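Local coordinates for regulator of Ty1 transposition protein 107 (Saccharomyces cerevisiae, PDB 3T7K) that binds phosphorylated histone H2A through its C-terminal tandem BRCT repeats during DNA damage repair, at residues C[125-139]-C[231-243]. Sequence-based numbering, arbitrary orientation.
Sequences IISKTKLPTKVFERA and WCVESIFHLNVDF
L239 CB meets I125 CD1 at 3.6 Å, a worked example of how a helix end is built into the junction of a tandem BRCT pair. L239 follows helix 229-237 in a Schellman motif with positive phi, and its side chain packs on helix 123-128 and the turn after it, probably part of the inter-repeat connection: CD1 reaches K128 CB and T129 CG2. The other apolar partners come from helix 135-138 and its end. In V135, chi1 of 57° sets CG1 between the backbone N and the carbonyl carbon, leaving CG2 anti to the N and turned to the post-helix turn, 3.4 Å from N240 N. The F136 ring brings its edge to W231 CZ3, CE1 lying 4.0 Å from it; CZ meets C232 CB, CE2 meets I236 CG1, and the V241 side chain crosses that of F136 at about a right angle, its CG2 3.9 Å from CD1. L161 of helix 154-163 also touches this ring. Replacing the ring by an alanine methyl is likely to open a gap between W231, C232, I236, V241 and L161. A139 CB presses on V241 CG2 at a tight 3.5 Å.

The polar grip is one direct bond, R138 NH2 to L239 O at 2.8 Å, with the oxygen in the guanidinium plane but the donor above the carbonyl plane. V135 CA and L131 CD1 cover opposite guanidinium faces. Waters link V135 O to V241 N, and R138 NE to N240 OD1. Apolar packing thus accounts for most contacts, while the sandwiched arginine ties the carbonyl of an already capped turn to helix 135-138.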
loop_
_atom_site.group_PDB
_atom_site.type_symbol
_atom_site.label_atom_id
_atom_site.label_comp_id
_atom_site.label_asym_id
_atom_site.label_seq_id
_atom_site.Cartn_x
_atom_site.Cartn_y
_atom_site.Cartn_z
ATOM N N ILE C 125 15.494 -8.885 -12.224
ATOM C CA ILE C 125 15.253 -9.341 -10.866
ATOM C C ILE C 125 14.507 -8.280 -10.053
ATOM O O ILE C 125 13.559 -8.592 -9.324
ATOM C CB ILE C 125 16.563 -9.786 -10.165
ATOM C CG1 ILE C 125 16.243 -10.658 -8.962
ATOM C CG2 ILE C 125 17.399 -8.592 -9.750
ATOM C CD1 ILE C 125 15.542 -11.950 -9.339
ATOM N N ILE C 126 14.919 -7.025 -10.191
ATOM C CA ILE C 126 14.236 -5.942 -9.510
ATOM C C ILE C 126 12.758 -5.982 -9.869
ATOM O O ILE C 126 11.896 -5.816 -9.013
ATOM C CB ILE C 126 14.831 -4.551 -9.882
ATOM C CG1 ILE C 126 16.067 -4.243 -9.032
ATOM C CG2 ILE C 126 13.796 -3.451 -9.691
ATOM C CD1 ILE C 126 16.742 -2.937 -9.387
ATOM N N SER C 127 12.458 -6.237 -11.132
ATOM C CA SER C 127 11.086 -6.139 -11.595
ATOM C C SER C 127 10.174 -7.213 -11.013
ATOM O O SER C 127 8.969 -6.984 -10.852
ATOM C CB SER C 127 11.031 -6.117 -13.119
ATOM O OG SER C 127 11.780 -7.191 -13.658
ATOM N N LYS C 128 10.748 -8.366 -10.667
ATOM C CA LYS C 128 9.992 -9.434 -10.022
ATOM C C LYS C 128 9.407 -9.038 -8.666
ATOM O O LYS C 128 8.465 -9.673 -8.187
ATOM C CB LYS C 128 10.864 -10.678 -9.851
ATOM C CG LYS C 128 11.286 -11.323 -11.156
ATOM C CD LYS C 128 12.537 -12.167 -10.926
ATOM C CE LYS C 128 12.344 -13.614 -11.346
ATOM N NZ LYS C 128 12.347 -13.756 -12.827
ATOM N N THR C 129 9.963 -8.011 -8.030
ATOM C CA THR C 129 9.385 -7.529 -6.774
ATOM C C THR C 129 8.022 -6.835 -6.947
ATOM O O THR C 129 7.324 -6.566 -5.965
ATOM C CB THR C 129 10.346 -6.608 -5.992
ATOM O OG1 THR C 129 10.595 -5.396 -6.731
ATOM C CG2 THR C 129 11.652 -7.322 -5.742
ATOM N N LYS C 130 7.640 -6.572 -8.190
ATOM C CA LYS C 130 6.329 -5.995 -8.487
ATOM C C LYS C 130 5.282 -7.100 -8.614
ATOM O O LYS C 130 4.079 -6.852 -8.511
ATOM C CB LYS C 130 6.378 -5.155 -9.777
ATOM C CG LYS C 130 7.242 -3.915 -9.670
ATOM C CD LYS C 130 7.183 -3.042 -10.940
ATOM C CE LYS C 130 8.048 -3.644 -12.043
ATOM N NZ LYS C 130 7.932 -2.939 -13.364
ATOM N N LEU C 131 5.733 -8.331 -8.832
ATOM C CA LEU C 131 4.797 -9.440 -8.931
ATOM C C LEU C 131 3.875 -9.424 -7.726
ATOM O O LEU C 131 4.278 -9.035 -6.629
ATOM C CB LEU C 131 5.529 -10.765 -9.031
ATOM C CG LEU C 131 6.304 -10.922 -10.337
ATOM C CD1 LEU C 131 7.223 -12.147 -10.269
ATOM C CD2 LEU C 131 5.338 -11.018 -11.515
ATOM N N PRO C 132 2.622 -9.817 -7.938
ATOM C CA PRO C 132 1.585 -9.824 -6.905
ATOM C C PRO C 132 1.733 -11.008 -5.944
ATOM O O PRO C 132 0.891 -11.181 -5.060
ATOM C CB PRO C 132 0.298 -9.968 -7.719
ATOM C CG PRO C 132 0.729 -10.683 -8.937
ATOM C CD PRO C 132 2.078 -10.147 -9.264
ATOM N N THR C 133 2.797 -11.793 -6.111
ATOM C CA THR C 133 3.061 -12.922 -5.229
ATOM C C THR C 133 4.478 -12.835 -4.685
ATOM O O THR C 133 5.317 -12.110 -5.234
ATOM C CB THR C 133 2.909 -14.262 -5.975
ATOM O OG1 THR C 133 3.796 -14.281 -7.105
ATOM C CG2 THR C 133 1.489 -14.431 -6.466
ATOM N N LYS C 134 4.738 -13.565 -3.604
ATOM C CA LYS C 134 6.102 -13.743 -3.115
ATOM C C LYS C 134 6.696 -15.043 -3.670
ATOM O O LYS C 134 5.974 -15.912 -4.121
ATOM C CB LYS C 134 6.146 -13.753 -1.595
ATOM C CG LYS C 134 5.560 -12.542 -0.958
ATOM C CD LYS C 134 6.365 -11.303 -1.286
ATOM C CE LYS C 134 5.874 -10.150 -0.422
ATOM N NZ LYS C 134 6.402 -8.847 -0.877
ATOM N N VAL C 135 8.016 -15.151 -3.632
ATOM C CA VAL C 135 8.722 -16.172 -4.378
ATOM C C VAL C 135 8.300 -17.573 -3.894
ATOM O O VAL C 135 8.037 -18.445 -4.703
ATOM C CB VAL C 135 10.257 -15.971 -4.294
ATOM C CG1 VAL C 135 10.717 -15.966 -2.846
ATOM C CG2 VAL C 135 10.998 -17.046 -5.097
ATOM N N PHE C 136 8.184 -17.767 -2.585
ATOM C CA PHE C 136 7.807 -19.091 -2.066
ATOM C C PHE C 136 6.322 -19.338 -2.184
ATOM O O PHE C 136 5.865 -20.479 -2.320
ATOM C CB PHE C 136 8.248 -19.250 -0.629
ATOM C CG PHE C 136 9.720 -19.264 -0.466
ATOM C CD1 PHE C 136 10.474 -20.290 -1.001
ATOM C CD2 PHE C 136 10.358 -18.263 0.222
ATOM C CE1 PHE C 136 11.840 -20.311 -0.846
ATOM C CE2 PHE C 136 11.726 -18.274 0.380
ATOM C CZ PHE C 136 12.467 -19.299 -0.161
ATOM N N GLU C 137 5.565 -18.251 -2.140
ATOM C CA GLU C 137 4.148 -18.334 -2.374
ATOM C C GLU C 137 3.893 -18.823 -3.794
ATOM O O GLU C 137 3.061 -19.709 -4.009
ATOM C CB GLU C 137 3.504 -16.970 -2.134
ATOM C CG GLU C 137 2.105 -16.883 -2.632
ATOM C CD GLU C 137 1.503 -15.514 -2.443
ATOM O OE1 GLU C 137 2.242 -14.548 -2.121
ATOM O OE2 GLU C 137 0.277 -15.421 -2.621
ATOM N N ARG C 138 4.609 -18.243 -4.759
ATOM C CA ARG C 138 4.596 -18.723 -6.142
ATOM C C ARG C 138 4.960 -20.193 -6.272
ATOM O O ARG C 138 4.518 -20.860 -7.212
ATOM C CB ARG C 138 5.620 -17.967 -6.994
ATOM C CG ARG C 138 5.184 -16.639 -7.459
ATOM C CD ARG C 138 5.991 -16.163 -8.662
ATOM N NE ARG C 138 7.354 -15.722 -8.358
ATOM C CZ ARG C 138 7.665 -14.643 -7.653
ATOM N NH1 ARG C 138 6.710 -13.886 -7.115
ATOM N NH2 ARG C 138 8.940 -14.318 -7.476
ATOM N N ALA C 139 5.814 -20.683 -5.379
ATOM C CA ALA C 139 6.339 -22.043 -5.490
ATOM C C ALA C 139 5.481 -23.048 -4.747
ATOM O O ALA C 139 5.814 -24.235 -4.683
ATOM C CB ALA C 139 7.772 -22.104 -4.965
ATOM N N TRP C 231 19.410 -23.262 -0.379
ATOM C CA TRP C 231 18.418 -23.467 -1.435
ATOM C C TRP C 231 17.434 -22.306 -1.418
ATOM O O TRP C 231 16.960 -21.851 -2.473
ATOM C CB TRP C 231 17.678 -24.801 -1.204
ATOM C CG TRP C 231 16.639 -25.202 -2.225
ATOM C CD1 TRP C 231 16.834 -25.964 -3.355
ATOM C CD2 TRP C 231 15.240 -24.894 -2.191
ATOM N NE1 TRP C 231 15.643 -26.148 -4.011
ATOM C CE2 TRP C 231 14.650 -25.498 -3.318
ATOM C CE3 TRP C 231 14.428 -24.166 -1.315
ATOM C CZ2 TRP C 231 13.290 -25.392 -3.591
ATOM C CZ3 TRP C 231 13.073 -24.060 -1.590
ATOM C CH2 TRP C 231 12.521 -24.667 -2.717
ATOM N N CYS C 232 17.126 -21.839 -0.208
ATOM C CA CYS C 232 16.215 -20.712 -0.022
ATOM C C CYS C 232 16.884 -19.410 -0.424
ATOM O O CYS C 232 16.232 -18.520 -0.959
ATOM C CB CYS C 232 15.789 -20.595 1.434
ATOM S SG CYS C 232 14.942 -22.061 2.050
ATOM N N VAL C 233 18.176 -19.303 -0.146
ATOM C CA VAL C 233 18.929 -18.100 -0.452
ATOM C C VAL C 233 19.069 -17.921 -1.949
ATOM O O VAL C 233 18.903 -16.819 -2.449
ATOM C CB VAL C 233 20.323 -18.113 0.197
ATOM C CG1 VAL C 233 21.184 -16.966 -0.343
ATOM C CG2 VAL C 233 20.193 -18.018 1.699
ATOM N N GLU C 234 19.361 -19.002 -2.665
ATOM C CA GLU C 234 19.441 -18.932 -4.115
ATOM C C GLU C 234 18.090 -18.593 -4.734
ATOM O O GLU C 234 18.031 -17.818 -5.684
ATOM C CB GLU C 234 19.977 -20.232 -4.722
ATOM C CG GLU C 234 21.459 -20.448 -4.493
ATOM O OE1 GLU C 234 22.233 -18.873 -6.100
ATOM O OE2 GLU C 234 23.000 -18.704 -4.046
ATOM N N SER C 235 17.011 -19.181 -4.213
ATOM C CA SER C 235 15.676 -18.867 -4.714
ATOM C C SER C 235 15.377 -17.366 -4.533
ATOM O O SER C 235 14.796 -16.745 -5.408
ATOM C CB SER C 235 14.609 -19.689 -3.998
ATOM O OG SER C 235 14.881 -21.076 -4.095
ATOM N N ILE C 236 15.777 -16.803 -3.399
ATOM C CA ILE C 236 15.499 -15.404 -3.122
ATOM C C ILE C 236 16.299 -14.501 -4.060
ATOM O O ILE C 236 15.746 -13.584 -4.643
ATOM C CB ILE C 236 15.757 -15.057 -1.655
ATOM C CG1 ILE C 236 14.727 -15.762 -0.775
ATOM C CG2 ILE C 236 15.673 -13.541 -1.430
ATOM C CD1 ILE C 236 15.133 -15.844 0.681
ATOM N N PHE C 237 17.586 -14.790 -4.229
ATOM C CA PHE C 237 18.436 -14.018 -5.141
ATOM C C PHE C 237 17.941 -14.052 -6.572
ATOM O O PHE C 237 18.178 -13.121 -7.326
ATOM C CB PHE C 237 19.873 -14.528 -5.123
ATOM C CG PHE C 237 20.618 -14.158 -3.896
ATOM C CD1 PHE C 237 20.173 -13.128 -3.095
ATOM C CD2 PHE C 237 21.764 -14.847 -3.534
ATOM C CE1 PHE C 237 20.857 -12.780 -1.952
ATOM C CE2 PHE C 237 22.452 -14.510 -2.395
ATOM C CZ PHE C 237 21.998 -13.470 -1.601
ATOM N N HIS C 238 17.283 -15.145 -6.949
ATOM C CA HIS C 238 16.722 -15.282 -8.286
ATOM C C HIS C 238 15.240 -14.925 -8.309
ATOM O O HIS C 238 14.611 -14.954 -9.367
ATOM C CB HIS C 238 16.880 -16.725 -8.778
ATOM C CG HIS C 238 18.294 -17.117 -9.074
ATOM N ND1 HIS C 238 18.778 -18.388 -8.852
ATOM C CD2 HIS C 238 19.326 -16.406 -9.590
ATOM C CE1 HIS C 238 20.050 -18.442 -9.204
ATOM N NE2 HIS C 238 20.406 -17.254 -9.660
ATOM N N LEU C 239 14.676 -14.620 -7.143
ATOM C CA LEU C 239 13.223 -14.500 -7.004
ATOM C C LEU C 239 12.476 -15.587 -7.787
ATOM O O LEU C 239 11.423 -15.343 -8.381
ATOM C CB LEU C 239 12.740 -13.104 -7.401
ATOM C CG LEU C 239 13.109 -12.059 -6.348
ATOM C CD1 LEU C 239 12.483 -10.697 -6.667
ATOM C CD2 LEU C 239 12.656 -12.546 -4.997
ATOM N N ASN C 240 13.026 -16.798 -7.771
ATOM C CA ASN C 240 12.369 -17.926 -8.406
ATOM C C ASN C 240 12.795 -19.235 -7.739
ATOM O O ASN C 240 13.981 -19.448 -7.483
ATOM C CB ASN C 240 12.727 -17.974 -9.883
ATOM C CG ASN C 240 12.072 -19.139 -10.601
ATOM O OD1 ASN C 240 10.847 -19.244 -10.632
ATOM N ND2 ASN C 240 12.887 -20.011 -11.198
ATOM N N VAL C 241 11.833 -20.091 -7.421
ATOM C CA VAL C 241 12.175 -21.440 -6.984
ATOM C C VAL C 241 12.322 -22.315 -8.214
ATOM O O VAL C 241 11.358 -22.547 -8.938
ATOM C CB VAL C 241 11.104 -22.038 -6.066
ATOM C CG1 VAL C 241 11.326 -23.532 -5.910
ATOM C CG2 VAL C 241 11.147 -21.350 -4.717
ATOM N N ASP C 242 13.532 -22.789 -8.471
ATOM C CA ASP C 242 13.740 -23.673 -9.609
ATOM C C ASP C 242 13.699 -25.124 -9.135
ATOM O O ASP C 242 14.627 -25.595 -8.484
ATOM C CB ASP C 242 15.079 -23.368 -10.268
ATOM C CG ASP C 242 15.416 -24.333 -11.380
ATOM O OD1 ASP C 242 14.481 -24.932 -11.975
ATOM O OD2 ASP C 242 16.627 -24.489 -11.653
ATOM N N PHE C 243 12.616 -25.821 -9.457
ATOM C CA PHE C 243 12.405 -27.169 -8.960
ATOM C C PHE C 243 13.164 -28.218 -9.759
ATOM O O PHE C 243 13.179 -29.390 -9.386
ATOM C CB PHE C 243 10.917 -27.508 -8.918
ATOM C CG PHE C 243 10.207 -26.976 -7.695
ATOM C CD1 PHE C 243 10.512 -27.466 -6.434
ATOM C CD2 PHE C 243 9.231 -25.993 -7.813
ATOM C CE1 PHE C 243 9.857 -26.989 -5.306
ATOM C CE2 PHE C 243 8.567 -25.507 -6.695
ATOM C CZ PHE C 243 8.875 -26.013 -5.438
HETATM O O HOH W 1 9.176 -19.315 -7.294
HETATM O O HOH W 2 8.973 -17.133 -9.868
#